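Thiamine pyrophosphokinase (Bacillus subtilis, PDB 3LM8) catalyses the ATP-dependent pyrophosphorylation of thiamine to thiamine diphosphate, releasing AMP, in the salvage of the vitamin. Local coordinates at residues A[32-36]-A[54-59]; A[15-21]-A[98-102]; A[3-9]-A[25-31]. The protein carries 1 engineered substitution. All coordinates share one frame; numbering follows the deposited sequence.

Overall arrangement
All three contacts lie in the catalytic domain region. Contact 3 pairs strands 3-7 and 26-31 of the mixed sheet. Contact 2 lays the loop 15-21 between them against the end of strand 96-100. Its centre is about 9 Å from that of contact 3; F100 N and I6 O, 2.7 Å apart, probably form a hydrogen bond. Contact 1 lies beyond strand 26-31, which its segment 32-36 follows directly; its centre is about 16 Å from that of contact 3 and about 17 Å from that of contact 2. A bound magnesium ion lies about 6 Å from the D32 side chain, and one about 5 Å from that of I15. The thiamine pocket uses none of these segments.

Contact 1. Residues A[32-36]-A[54-59]; sequences DKGTV and SITEQE
K33 and E59 form the salt bridge of this contact, with K33 NZ 2.7 Å from E59 OE1. The two side chains cross at about a right angle. The lysine chain bends at chi2 (-85°) and chi3 (-66°), which swings NZ across to the acid. On the way its CD passes 3.8 Å from S54 O. Beside the bridge, V36 CG2 meets I55 CG2 at 4.1 Å, a small apolar touch. V36 CG1 also lies 4.1 Å from E59 OE1, so the carboxylate has a methyl group near it. D32 adds packing, with OD1 3.3 Å from S54 CB.

The other oxygen of the acid holds its own helix start. E59 OE2 accepts the backbone N-H of T56, the N-cap residue, in a nearly straight bond of 2.6 Å, on its anti side and 20° out of the carboxylate plane. The T56 side chain makes no capping bond. Farther out, V36 also packs on I63 of helix 57-66. D32 bonds through its backbone to F49, and its side chain lies about 6 Å from a bound magnesium ion.

With an alanine in place of E59, the K33 ammonium is likely to lose its mate and the T56 N-H its acceptor. One carboxylate thus serves both the K33 ammonium and the start of helix 57-66 at the protein surface, and its negative charge probably suits that N-terminal end.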
# COMPACT_ATOMS: atom_id res chain seq x y z
N ASP A 32 14.76 -2.91 -3.44
CA ASP A 32 15.23 -2.57 -4.78
C ASP A 32 15.63 -1.10 -4.83
O ASP A 32 16.07 -0.55 -3.82
CB ASP A 32 14.13 -2.84 -5.81
CG ASP A 32 14.60 -2.64 -7.25
OD1 ASP A 32 15.66 -3.20 -7.61
OD2 ASP A 32 13.90 -1.94 -8.01
N LYS A 33 15.47 -0.47 -6.00
CA LYS A 33 15.80 0.94 -6.19
C LYS A 33 15.23 1.77 -5.04
O LYS A 33 15.72 2.86 -4.73
CB LYS A 33 15.21 1.45 -7.50
CG LYS A 33 15.98 1.04 -8.74
CD LYS A 33 17.12 2.02 -9.00
CE LYS A 33 16.60 3.40 -9.35
NZ LYS A 33 17.68 4.41 -9.45
N GLY A 34 14.19 1.23 -4.41
CA GLY A 34 13.53 1.90 -3.31
C GLY A 34 14.46 2.37 -2.23
O GLY A 34 14.29 3.48 -1.72
N THR A 35 15.42 1.55 -1.83
CA THR A 35 16.33 2.00 -0.80
C THR A 35 17.10 3.21 -1.32
O THR A 35 17.43 4.11 -0.56
CB THR A 35 17.31 0.88 -0.32
OG1 THR A 35 18.65 1.39 -0.33
CG2 THR A 35 17.21 -0.35 -1.19
N VAL A 36 17.35 3.25 -2.63
CA VAL A 36 18.02 4.41 -3.22
C VAL A 36 17.12 5.63 -3.02
O VAL A 36 17.58 6.70 -2.61
CB VAL A 36 18.28 4.20 -4.75
CG1 VAL A 36 18.55 5.54 -5.43
CG2 VAL A 36 19.48 3.27 -4.97
N SER A 54 19.81 -3.97 -10.26
CA SER A 54 18.97 -2.90 -10.79
C SER A 54 19.51 -1.51 -10.40
O SER A 54 19.17 -0.51 -11.03
CB SER A 54 17.53 -3.06 -10.30
OG SER A 54 16.65 -2.26 -11.08
N ILE A 55 20.35 -1.46 -9.37
CA ILE A 55 20.93 -0.19 -8.94
C ILE A 55 22.27 0.06 -9.66
O ILE A 55 22.94 -0.89 -10.07
CB ILE A 55 21.15 -0.14 -7.41
CG1 ILE A 55 22.24 -1.13 -7.00
CG2 ILE A 55 19.85 -0.47 -6.69
CD1 ILE A 55 23.65 -0.58 -7.11
N THR A 56 22.63 1.32 -9.80
CA THR A 56 23.87 1.70 -10.48
C THR A 56 25.15 1.63 -9.66
O THR A 56 25.14 1.70 -8.42
CB THR A 56 23.74 3.12 -11.11
OG1 THR A 56 23.48 2.99 -12.51
CG2 THR A 56 25.01 3.95 -10.90
N GLU A 57 26.26 1.50 -10.38
CA GLU A 57 27.60 1.45 -9.81
C GLU A 57 27.75 2.53 -8.75
O GLU A 57 28.01 2.24 -7.58
CB GLU A 57 28.63 1.66 -10.93
CG GLU A 57 28.13 2.60 -12.05
CD GLU A 57 27.79 1.85 -13.34
OE1 GLU A 57 28.72 1.25 -13.93
OE2 GLU A 57 26.61 1.86 -13.77
N GLN A 58 27.59 3.78 -9.17
CA GLN A 58 27.71 4.90 -8.25
C GLN A 58 26.67 4.73 -7.13
O GLN A 58 27.00 4.79 -5.94
CB GLN A 58 27.46 6.22 -8.99
CG GLN A 58 28.11 7.44 -8.35
CD GLN A 58 29.62 7.45 -8.52
OE1 GLN A 58 30.31 6.49 -8.18
NE2 GLN A 58 30.15 8.55 -9.05
N GLU A 59 25.42 4.49 -7.52
CA GLU A 59 24.33 4.32 -6.57
C GLU A 59 24.67 3.37 -5.43
O GLU A 59 24.26 3.58 -4.29
CB GLU A 59 23.05 3.83 -7.29
CG GLU A 59 22.17 4.96 -7.86
CD GLU A 59 21.07 4.49 -8.81
OE1 GLU A 59 20.20 5.32 -9.18
OE2 GLU A 59 21.05 3.30 -9.19

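Contact 2. Residues A[15-21]-A[98-102]; sequences IPDLTGY and QIFGI
I15 and G101 bring the two backbones closest, at 5.7 Å between CA atoms, and the chains diverge to 9.7 Å between the CA atoms of Y21 and Q98. No hydrogen bond crosses; side chains fill the widening gap.

With chi1 at -51°, F100 CG lies beside the backbone N, which turns the ring toward L18 and Y21. L18 CD2 sits over one face in a CH-pi contact, 4.0 Å from the ring centroid. P16 CD comes to the ring edge, near its plane. The far edge of F100 points at the face of Y21 in a T-shaped stack, with centroids 5.2 Å apart and planes at 64°. F100 CZ stands over the centre of the tyrosine ring. I15 packs at the base: its CG2 lies 4.0 Å from F100 CB, and its CD1 rests against G101 CA. G101 has a positive phi, a conformation easy for glycine.

The Q98 amide is turned nearly perpendicular to the Y21 ring, with NE2 4.0 Å from Y21 CD1. Q98 OE1 accepts a hydrogen bond from R128 NH1.

L18 and Y21 also touch W28. The connection between strands 3-7 and 26-31, with a short 3-10 segment at 19-21, therefore folds over one face of the parallel part of the sheet. It meets the C-terminal end of strand 96-100, near a bound magnesium ion, the usual ligand side of such alpha/beta folds.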
# COMPACT_ATOMS: atom_id res chain seq x y z
N ILE A 15 5.75 8.46 -6.56
CA ILE A 15 5.84 8.38 -5.10
C ILE A 15 5.70 9.74 -4.41
O ILE A 15 6.27 10.73 -4.85
CB ILE A 15 7.18 7.73 -4.69
CG1 ILE A 15 7.33 6.39 -5.40
CG2 ILE A 15 7.24 7.52 -3.19
CD1 ILE A 15 8.61 5.69 -5.07
N PRO A 16 4.93 9.78 -3.30
CA PRO A 16 4.68 11.00 -2.51
C PRO A 16 5.89 11.42 -1.72
O PRO A 16 6.93 10.77 -1.73
CB PRO A 16 3.56 10.58 -1.56
CG PRO A 16 3.02 9.31 -2.14
CD PRO A 16 4.22 8.64 -2.71
N ASP A 17 5.72 12.53 -1.00
CA ASP A 17 6.76 13.03 -0.13
C ASP A 17 6.82 12.02 1.02
O ASP A 17 5.81 11.76 1.70
CB ASP A 17 6.36 14.41 0.40
CG ASP A 17 7.09 14.79 1.67
OD1 ASP A 17 6.47 15.49 2.51
OD2 ASP A 17 8.27 14.40 1.84
N LEU A 18 7.97 11.41 1.23
CA LEU A 18 8.09 10.44 2.30
C LEU A 18 8.33 11.18 3.63
O LEU A 18 7.81 10.78 4.67
CB LEU A 18 9.22 9.46 2.00
CG LEU A 18 9.07 8.77 0.64
CD1 LEU A 18 10.26 7.84 0.36
CD2 LEU A 18 7.77 7.99 0.63
N THR A 19 9.10 12.26 3.56
CA THR A 19 9.43 13.09 4.72
C THR A 19 8.29 13.23 5.73
O THR A 19 8.45 12.89 6.90
CB THR A 19 9.86 14.51 4.26
OG1 THR A 19 11.10 14.42 3.55
CG2 THR A 19 10.03 15.44 5.44
N GLY A 20 7.15 13.72 5.27
CA GLY A 20 6.01 13.92 6.15
C GLY A 20 5.46 12.65 6.77
O GLY A 20 4.59 12.70 7.65
N TYR A 21 5.96 11.51 6.32
CA TYR A 21 5.53 10.21 6.83
C TYR A 21 6.49 9.73 7.92
O TYR A 21 6.27 8.68 8.53
CB TYR A 21 5.45 9.18 5.69
CG TYR A 21 4.14 9.19 4.93
CD1 TYR A 21 2.98 8.64 5.49
CD2 TYR A 21 4.05 9.76 3.66
CE1 TYR A 21 1.77 8.64 4.79
CE2 TYR A 21 2.83 9.77 2.95
CZ TYR A 21 1.70 9.21 3.52
OH TYR A 21 0.50 9.21 2.84
N GLN A 98 2.84 0.43 5.50
CA GLN A 98 2.55 1.33 4.40
C GLN A 98 3.63 1.15 3.34
O GLN A 98 4.82 1.25 3.64
CB GLN A 98 2.48 2.78 4.89
CG GLN A 98 1.18 3.09 5.62
CD GLN A 98 1.13 4.49 6.21
OE1 GLN A 98 0.10 5.17 6.14
NE2 GLN A 98 2.25 4.92 6.81
N ILE A 99 3.21 0.87 2.12
CA ILE A 99 4.14 0.62 1.03
C ILE A 99 4.07 1.67 -0.07
O ILE A 99 2.99 2.05 -0.52
CB ILE A 99 3.88 -0.76 0.39
CG1 ILE A 99 3.76 -1.83 1.49
CG2 ILE A 99 5.02 -1.10 -0.56
CD1 ILE A 99 3.32 -3.20 1.02
N PHE A 100 5.25 2.09 -0.52
CA PHE A 100 5.37 3.10 -1.58
C PHE A 100 6.16 2.53 -2.75
O PHE A 100 6.78 1.46 -2.64
CB PHE A 100 6.06 4.34 -1.02
CG PHE A 100 5.45 4.85 0.24
CD1 PHE A 100 4.57 5.93 0.22
CD2 PHE A 100 5.74 4.24 1.47
CE1 PHE A 100 3.98 6.40 1.40
CE2 PHE A 100 5.16 4.69 2.65
CZ PHE A 100 4.27 5.78 2.62
N GLY A 101 6.17 3.26 -3.87
CA GLY A 101 6.91 2.81 -5.05
C GLY A 101 6.24 1.53 -5.50
O GLY A 101 6.89 0.56 -5.90
N ILE A 102 4.92 1.57 -5.42
CA ILE A 102 4.09 0.44 -5.75
C ILE A 102 3.44 0.50 -7.13
O ILE A 102 2.80 -0.46 -7.59
CB ILE A 102 3.04 0.30 -4.63
CG1 ILE A 102 3.43 -0.86 -3.73
CG2 ILE A 102 1.63 0.19 -5.21
CD1 ILE A 102 2.47 -1.08 -2.58

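Contact 3. Residues A[3-9]-A[25-31]; sequences TINIVAG and HTLWIGV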
# COMPACT_ATOMS: atom_id res chain seq x y z
N THR A 3 4.70 1.62 13.35
CA THR A 3 4.47 1.61 11.91
C THR A 3 5.69 1.19 11.10
O THR A 3 6.83 1.51 11.45
CB THR A 3 4.07 3.00 11.40
OG1 THR A 3 2.81 3.37 11.97
CG2 THR A 3 3.95 3.00 9.87
N ILE A 4 5.45 0.47 10.02
CA ILE A 4 6.55 0.07 9.16
C ILE A 4 6.25 0.58 7.75
O ILE A 4 5.15 0.36 7.23
CB ILE A 4 6.75 -1.44 9.15
CG1 ILE A 4 7.10 -1.91 10.55
CG2 ILE A 4 7.89 -1.83 8.19
CD1 ILE A 4 7.36 -3.38 10.65
N ASN A 5 7.20 1.30 7.15
CA ASN A 5 7.03 1.82 5.80
C ASN A 5 8.06 1.19 4.88
O ASN A 5 9.27 1.24 5.15
CB ASN A 5 7.22 3.33 5.73
CG ASN A 5 6.15 4.08 6.46
OD1 ASN A 5 5.17 3.50 6.93
ND2 ASN A 5 6.34 5.39 6.56
N ILE A 6 7.57 0.61 3.79
CA ILE A 6 8.40 -0.05 2.80
C ILE A 6 8.35 0.74 1.50
O ILE A 6 7.26 1.09 1.02
CB ILE A 6 7.87 -1.45 2.50
CG1 ILE A 6 7.62 -2.21 3.81
CG2 ILE A 6 8.83 -2.17 1.59
CD1 ILE A 6 6.96 -3.58 3.62
N VAL A 7 9.51 1.02 0.93
CA VAL A 7 9.58 1.75 -0.33
C VAL A 7 10.15 0.81 -1.40
O VAL A 7 11.34 0.52 -1.42
CB VAL A 7 10.46 3.01 -0.20
CG1 VAL A 7 10.59 3.73 -1.55
CG2 VAL A 7 9.84 3.94 0.82
N ALA A 8 9.27 0.31 -2.27
CA ALA A 8 9.66 -0.59 -3.35
C ALA A 8 10.37 0.23 -4.41
O ALA A 8 10.36 1.45 -4.35
CB ALA A 8 8.44 -1.28 -3.93
N GLY A 9 10.93 -0.44 -5.41
CA GLY A 9 11.68 0.27 -6.44
C GLY A 9 10.97 0.76 -7.69
O GLY A 9 11.52 0.62 -8.79
N HIS A 25 7.69 6.51 15.68
CA HIS A 25 7.21 5.13 15.74
C HIS A 25 6.98 4.54 14.34
O HIS A 25 6.05 3.76 14.11
CB HIS A 25 5.94 5.04 16.57
CG HIS A 25 6.14 5.44 18.00
ND1 HIS A 25 7.00 4.77 18.84
CD2 HIS A 25 5.61 6.44 18.73
CE1 HIS A 25 6.99 5.34 20.02
NE2 HIS A 25 6.15 6.37 19.98
N THR A 26 7.85 4.93 13.42
CA THR A 26 7.76 4.47 12.05
C THR A 26 9.15 4.07 11.55
O THR A 26 10.02 4.92 11.33
CB THR A 26 7.17 5.59 11.15
OG1 THR A 26 5.77 5.69 11.38
CG2 THR A 26 7.43 5.31 9.66
N LEU A 27 9.37 2.77 11.38
CA LEU A 27 10.64 2.25 10.87
C LEU A 27 10.54 2.16 9.36
O LEU A 27 9.45 1.93 8.80
CB LEU A 27 10.91 0.84 11.39
CG LEU A 27 10.99 0.68 12.90
CD1 LEU A 27 10.60 -0.74 13.30
CD2 LEU A 27 12.40 1.05 13.36
N TRP A 28 11.67 2.34 8.69
CA TRP A 28 11.70 2.26 7.24
C TRP A 28 12.58 1.12 6.72
O TRP A 28 13.56 0.73 7.35
CB TRP A 28 12.20 3.57 6.63
CG TRP A 28 11.33 4.76 6.87
CD1 TRP A 28 11.38 5.60 7.93
CD2 TRP A 28 10.37 5.31 5.95
NE1 TRP A 28 10.53 6.67 7.72
CE2 TRP A 28 9.90 6.52 6.52
CE3 TRP A 28 9.87 4.92 4.70
CZ2 TRP A 28 8.95 7.33 5.88
CZ3 TRP A 28 8.94 5.73 4.07
CH2 TRP A 28 8.49 6.92 4.66
N ILE A 29 12.21 0.60 5.55
CA ILE A 29 12.99 -0.45 4.92
C ILE A 29 12.93 -0.19 3.43
O ILE A 29 11.90 0.25 2.92
CB ILE A 29 12.44 -1.87 5.22
CG1 ILE A 29 10.95 -1.94 4.88
CG2 ILE A 29 12.68 -2.23 6.66
CD1 ILE A 29 10.38 -3.34 5.01
N GLY A 30 14.04 -0.44 2.74
CA GLY A 30 14.10 -0.22 1.31
C GLY A 30 14.12 -1.52 0.54
O GLY A 30 14.74 -2.50 0.96
N VAL A 31 13.44 -1.52 -0.61
CA VAL A 31 13.36 -2.69 -1.47
C VAL A 31 13.77 -2.24 -2.87
O VAL A 31 13.21 -1.30 -3.40
CB VAL A 31 11.90 -3.26 -1.50
CG1 VAL A 31 11.71 -4.17 -2.70
CG2 VAL A 31 11.60 -4.03 -0.20
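N5 reaches across to W28 on the neighbouring strand. Its CB lies over the six-membered ring, a CH-pi contact 3.6 Å from the centroid and 26° off the ring normal. CG is anti to the carbonyl carbon (chi1 -66°), which carries the amide along the indole; N5 CG lies 3.7 Å from T26 CG2. ND2 stands over the same face, offset toward the rim, 3.3 Å from W28 CH2. The amide and ring planes are 85° apart. OD1 accepts a hydrogen bond from Q98 NE2, which helps fix the rotation of the amide. V7 CG2 meets the indole at its edge, 3.8 Å from CZ3.

Beneath these side chains runs a regular parallel ladder. Six backbone hydrogen bonds alternate between the strands, from T3 N to H25 O at one end to V31 N and V7 O at the other. In the middle N5 N to L27 O measures 2.9 Å and is nearly straight. On the other face of the sheet, I6 and I29 lie side by side, and I6 CG2 meets V31 CG2 at 3.8 Å.

The pair lies inside the sheet, between strands 47-49 and 96-100. Helix 33-41 packs on the face of V7 and W28, with L38 touching both. Helix 81-92 covers the face of I4, and its A85 touches V31. The two strands are thus sandwiched between helices on both faces.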